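PDB 3CLQ: uncharacterized protein from Enterococcus faecalis, which is of unknown function but belongs to the AllG family, which suggests a role related to an oxamate carbamoyltransferase subunit. Local coordinates for residues 369-377 and 409-417. Sequence-based numbering, arbitrary orientation.
Sequences IDVLKVLET and FNEALKALV
The ring of F409 carries V374 on one face: CG1 of V374 stands over the middle of the ring, 3.9 Å from its centroid and 13° off the normal, a CH-pi contact. The second methyl of V374, CG2, reaches F409 CE1 at 3.8 Å, while CG2 of V371 comes to the ring obliquely. With F409 CG beside its own backbone N (chi1 -63°), the ring reaches across from helix 407-419 to V374, one turn beyond V371.

V371 is the knob of the interface. It sits in the hole formed by F409, A412, L413 and L416, with CG2 3.8 Å from A412 CB and CG1 turned to L416 CD1. L375 splits its methyls: CD1 lies by N410 ND2 at 3.6 Å and against F409 CB, whereas CD2 packs on L413 CD2 at 3.7 Å. L372 also comes up to L413 through their CD1 atoms, though the modelled closeness of that pair is doubtful.

D370 is the N-cap of helix 371-377: OD2 accepts from L372 N at 2.6 Å and also bonds T255 OG1. The segment axes pass 9.4 Å apart at 124°. No hydrogen bond crosses between 369-377 and 409-417, so the join rests on apolar burial and shape fit between this short helix and the chain's C-terminal helix, while N410 ND2, beside L375, bonds weakly to A406 O instead.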
ATOM      1  N   ILE B 369     -22.102  15.362   3.284  1.00 51.96           N
ATOM      2  CA  ILE B 369     -22.898  15.326   4.501  1.00 51.96           C
ATOM      3  C   ILE B 369     -23.887  16.453   4.473  1.00 52.83           C
ATOM      4  O   ILE B 369     -23.496  17.623   4.443  1.00 54.03           O
ATOM      5  CB  ILE B 369     -22.040  15.531   5.762  1.00 50.78           C
ATOM      6  CG1 ILE B 369     -21.084  14.345   5.937  1.00 50.71           C
ATOM      7  CG2 ILE B 369     -22.935  15.639   6.952  1.00 48.99           C
ATOM      8  CD1 ILE B 369     -19.797  14.667   6.648  1.00 50.47           C
ATOM      9  N   ASP B 370     -25.161  16.094   4.494  1.00 52.56           N
ATOM     10  CA  ASP B 370     -26.228  17.026   4.294  1.00 53.09           C
ATOM     11  C   ASP B 370     -26.941  17.266   5.622  1.00 54.40           C
ATOM     12  O   ASP B 370     -27.574  16.362   6.191  1.00 53.88           O
ATOM     13  CB  ASP B 370     -27.182  16.460   3.250  1.00 54.52           C
ATOM     14  CG  ASP B 370     -28.458  17.262   3.121  1.00 56.44           C
ATOM     15  OD1 ASP B 370     -29.130  17.118   2.080  1.00 57.19           O
ATOM     16  OD2 ASP B 370     -28.805  18.040   4.050  1.00 58.04           O
ATOM     17  N   VAL B 371     -26.834  18.503   6.102  1.00 54.36           N
ATOM     18  CA  VAL B 371     -27.452  18.930   7.337  1.00 53.91           C
ATOM     19  C   VAL B 371     -28.872  18.398   7.510  1.00 53.69           C
ATOM     20  O   VAL B 371     -29.234  17.888   8.564  1.00 52.89           O
ATOM     21  CB  VAL B 371     -27.489  20.459   7.403  1.00 53.96           C
ATOM     22  CG1 VAL B 371     -28.671  20.912   8.240  1.00 54.70           C
ATOM     23  CG2 VAL B 371     -26.202  20.987   7.978  1.00 53.60           C
ATOM     24  N   LEU B 372     -29.668  18.522   6.461  1.00 53.71           N
ATOM     25  CA  LEU B 372     -31.083  18.179   6.505  1.00 53.68           C
ATOM     26  C   LEU B 372     -31.284  16.686   6.775  1.00 53.30           C
ATOM     27  O   LEU B 372     -32.148  16.288   7.545  1.00 52.97           O
ATOM     28  CB  LEU B 372     -31.705  18.557   5.161  1.00 54.11           C
ATOM     29  CG  LEU B 372     -33.167  18.962   4.990  1.00 54.56           C
ATOM     30  CD1 LEU B 372     -33.490  20.235   5.744  1.00 54.46           C
ATOM     31  CD2 LEU B 372     -33.445  19.161   3.509  1.00 54.44           C
ATOM     32  N   LYS B 373     -30.478  15.850   6.137  1.00 53.10           N
ATOM     33  CA  LYS B 373     -30.628  14.419   6.330  1.00 53.06           C
ATOM     34  C   LYS B 373     -30.069  13.960   7.678  1.00 53.32           C
ATOM     35  O   LYS B 373     -30.560  12.986   8.258  1.00 54.20           O
ATOM     36  CB  LYS B 373     -29.993  13.635   5.179  1.00 53.36           C
ATOM     37  CG  LYS B 373     -30.550  13.979   3.795  1.00 53.23           C
ATOM     38  CD  LYS B 373     -29.904  13.120   2.721  1.00 53.09           C
ATOM     39  CE  LYS B 373     -30.231  13.629   1.332  1.00 52.95           C
ATOM     40  NZ  LYS B 373     -29.281  13.076   0.347  1.00 52.56           N
ATOM     41  N   VAL B 374     -29.058  14.651   8.194  1.00 52.59           N
ATOM     42  CA  VAL B 374     -28.572  14.297   9.512  1.00 52.76           C
ATOM     43  C   VAL B 374     -29.761  14.404  10.467  1.00 54.88           C
ATOM     44  O   VAL B 374     -29.974  13.548  11.321  1.00 55.76           O
ATOM     45  CB  VAL B 374     -27.398  15.195   9.962  1.00 51.57           C
ATOM     46  CG1 VAL B 374     -26.965  14.837  11.382  1.00 50.25           C
ATOM     47  CG2 VAL B 374     -26.222  15.062   8.990  1.00 49.99           C
ATOM     48  N   LEU B 375     -30.571  15.438  10.266  1.00 56.42           N
ATOM     49  CA  LEU B 375     -31.681  15.754  11.137  1.00 56.92           C
ATOM     50  C   LEU B 375     -32.853  14.797  11.020  1.00 57.95           C
ATOM     51  O   LEU B 375     -33.462  14.419  12.028  1.00 58.08           O
ATOM     52  CB  LEU B 375     -32.162  17.177  10.860  1.00 57.49           C
ATOM     53  CG  LEU B 375     -32.109  18.225  11.974  1.00 58.25           C
ATOM     54  CD1 LEU B 375     -30.925  18.012  12.922  1.00 58.61           C
ATOM     55  CD2 LEU B 375     -32.075  19.615  11.359  1.00 58.54           C
ATOM     56  N   GLU B 376     -33.209  14.417   9.802  1.00 58.69           N
ATOM     57  CA  GLU B 376     -34.427  13.635   9.663  1.00 59.37           C
ATOM     58  C   GLU B 376     -34.190  12.152   9.998  1.00 58.07           C
ATOM     59  O   GLU B 376     -35.068  11.470  10.485  1.00 57.88           O
ATOM     60  CB  GLU B 376     -35.102  13.877   8.302  1.00 61.06           C
ATOM     61  CG  GLU B 376     -34.706  12.920   7.187  1.00 64.14           C
ATOM     62  CD  GLU B 376     -35.756  11.813   6.908  1.00 65.36           C
ATOM     63  OE1 GLU B 376     -36.984  12.044   7.094  1.00 65.61           O
ATOM     64  OE2 GLU B 376     -35.334  10.710   6.475  1.00 66.31           O
ATOM     65  N   THR B 377     -32.981  11.674   9.778  1.00 57.66           N
ATOM     66  CA  THR B 377     -32.643  10.298  10.096  1.00 57.13           C
ATOM     67  C   THR B 377     -32.377  10.151  11.580  1.00 57.29           C
ATOM     68  O   THR B 377     -32.622   9.094  12.168  1.00 56.31           O
ATOM     69  CB  THR B 377     -31.343   9.902   9.403  1.00 56.87           C
ATOM     70  OG1 THR B 377     -30.315  10.819   9.801  1.00 56.18           O
ATOM     71  CG2 THR B 377     -31.499   9.941   7.893  1.00 56.63           C
ATOM     72  N   PHE B 409     -26.016  20.831  14.239  1.00 57.23           N
ATOM     73  CA  PHE B 409     -26.856  20.659  13.050  1.00 57.88           C
ATOM     74  C   PHE B 409     -28.210  21.387  13.139  1.00 58.46           C
ATOM     75  O   PHE B 409     -28.656  22.006  12.170  1.00 59.13           O
ATOM     76  CB  PHE B 409     -27.048  19.172  12.772  1.00 58.33           C
ATOM     77  CG  PHE B 409     -25.761  18.462  12.442  1.00 59.37           C
ATOM     78  CD1 PHE B 409     -25.342  18.319  11.125  1.00 59.38           C
ATOM     79  CD2 PHE B 409     -24.945  17.969  13.449  1.00 59.75           C
ATOM     80  CE1 PHE B 409     -24.155  17.681  10.826  1.00 59.32           C
ATOM     81  CE2 PHE B 409     -23.755  17.321  13.152  1.00 59.51           C
ATOM     82  CZ  PHE B 409     -23.361  17.179  11.843  1.00 59.29           C
ATOM     83  N   ASN B 410     -28.862  21.308  14.294  1.00 57.71           N
ATOM     84  CA  ASN B 410     -30.075  22.086  14.543  1.00 57.64           C
ATOM     85  C   ASN B 410     -29.896  23.562  14.220  1.00 58.19           C
ATOM     86  O   ASN B 410     -30.741  24.166  13.567  1.00 58.89           O
ATOM     87  CB  ASN B 410     -30.502  21.957  15.998  1.00 56.40           C
ATOM     88  CG  ASN B 410     -31.146  20.633  16.299  1.00 56.39           C
ATOM     89  OD1 ASN B 410     -32.316  20.583  16.645  1.00 56.38           O
ATOM     90  ND2 ASN B 410     -30.393  19.543  16.163  1.00 57.42           N
ATOM     91  N   GLU B 411     -28.802  24.152  14.690  1.00 58.23           N
ATOM     92  CA  GLU B 411     -28.589  25.567  14.485  1.00 58.38           C
ATOM     93  C   GLU B 411     -28.405  25.815  12.994  1.00 57.93           C
ATOM     94  O   GLU B 411     -29.030  26.700  12.406  1.00 57.47           O
ATOM     95  CB  GLU B 411     -27.389  26.038  15.299  1.00 58.72           C
ATOM     96  CG  GLU B 411     -27.414  25.511  16.730  1.00 58.85           C
ATOM     97  CD  GLU B 411     -26.325  26.096  17.624  1.00 58.88           C
ATOM     98  OE1 GLU B 411     -26.517  26.081  18.861  1.00 59.15           O
ATOM     99  OE2 GLU B 411     -25.286  26.572  17.106  1.00 58.76           O
ATOM    100  N   ALA B 412     -27.566  24.998  12.378  1.00 58.19           N
ATOM    101  CA  ALA B 412     -27.393  25.034  10.931  1.00 58.07           C
ATOM    102  C   ALA B 412     -28.730  25.218  10.213  1.00 58.49           C
ATOM    103  O   ALA B 412     -28.923  26.175   9.464  1.00 58.89           O
ATOM    104  CB  ALA B 412     -26.762  23.787  10.488  1.00 57.96           C
ATOM    105  N   LEU B 413     -29.658  24.301  10.456  1.00 58.21           N
ATOM    106  CA  LEU B 413     -30.948  24.325   9.777  1.00 57.99           C
ATOM    107  C   LEU B 413     -31.696  25.614  10.011  1.00 57.72           C
ATOM    108  O   LEU B 413     -32.376  26.116   9.117  1.00 57.77           O
ATOM    109  CB  LEU B 413     -31.848  23.182  10.258  1.00 58.33           C
ATOM    110  CG  LEU B 413     -33.139  23.054   9.440  1.00 57.97           C
ATOM    111  CD1 LEU B 413     -32.821  22.329   8.137  1.00 57.40           C
ATOM    112  CD2 LEU B 413     -34.266  22.362  10.204  1.00 57.85           C
ATOM    113  N   LYS B 414     -31.616  26.122  11.234  1.00 57.42           N
ATOM    114  CA  LYS B 414     -32.360  27.314  11.595  1.00 56.58           C
ATOM    115  C   LYS B 414     -31.736  28.528  10.893  1.00 55.83           C
ATOM    116  O   LYS B 414     -32.438  29.420  10.415  1.00 55.73           O
ATOM    117  CB  LYS B 414     -32.387  27.471  13.114  1.00 56.90           C
ATOM    118  CG  LYS B 414     -33.344  28.528  13.607  1.00 57.88           C
ATOM    119  CD  LYS B 414     -33.146  28.765  15.091  1.00 58.67           C
ATOM    120  CE  LYS B 414     -33.834  30.038  15.552  1.00 58.96           C
ATOM    121  NZ  LYS B 414     -35.312  29.881  15.719  1.00 59.49           N
ATOM    122  N   ALA B 415     -30.414  28.544  10.798  1.00 54.92           N
ATOM    123  CA  ALA B 415     -29.731  29.602  10.074  1.00 54.69           C
ATOM    124  C   ALA B 415     -30.056  29.544   8.569  1.00 54.82           C
ATOM    125  O   ALA B 415     -30.208  30.574   7.906  1.00 55.17           O
ATOM    126  CB  ALA B 415     -28.243  29.504  10.310  1.00 54.77           C
ATOM    127  N   LEU B 416     -30.162  28.330   8.038  1.00 54.43           N
ATOM    128  CA  LEU B 416     -30.606  28.111   6.668  1.00 54.01           C
ATOM    129  C   LEU B 416     -32.026  28.608   6.403  1.00 54.88           C
ATOM    130  O   LEU B 416     -32.216  29.528   5.615  1.00 55.75           O
ATOM    131  CB  LEU B 416     -30.498  26.634   6.328  1.00 53.95           C
ATOM    132  CG  LEU B 416     -29.066  26.164   6.026  1.00 53.89           C
ATOM    133  CD1 LEU B 416     -29.021  24.642   6.032  1.00 53.45           C
ATOM    134  CD2 LEU B 416     -28.542  26.749   4.705  1.00 52.68           C
ATOM    135  N   VAL B 417     -33.025  28.018   7.053  1.00 54.92           N
ATOM    136  CA  VAL B 417     -34.390  28.500   6.881  1.00 55.80           C
ATOM    137  C   VAL B 417     -34.481  30.024   6.971  1.00 56.34           C
ATOM    138  O   VAL B 417     -35.462  30.610   6.518  1.00 56.15           O
ATOM    139  CB  VAL B 417     -35.412  27.863   7.887  1.00 56.35           C
ATOM    140  CG1 VAL B 417     -35.145  26.385   8.086  1.00 56.84           C
ATOM    141  CG2 VAL B 417     -35.420  28.592   9.231  1.00 56.43           C
TER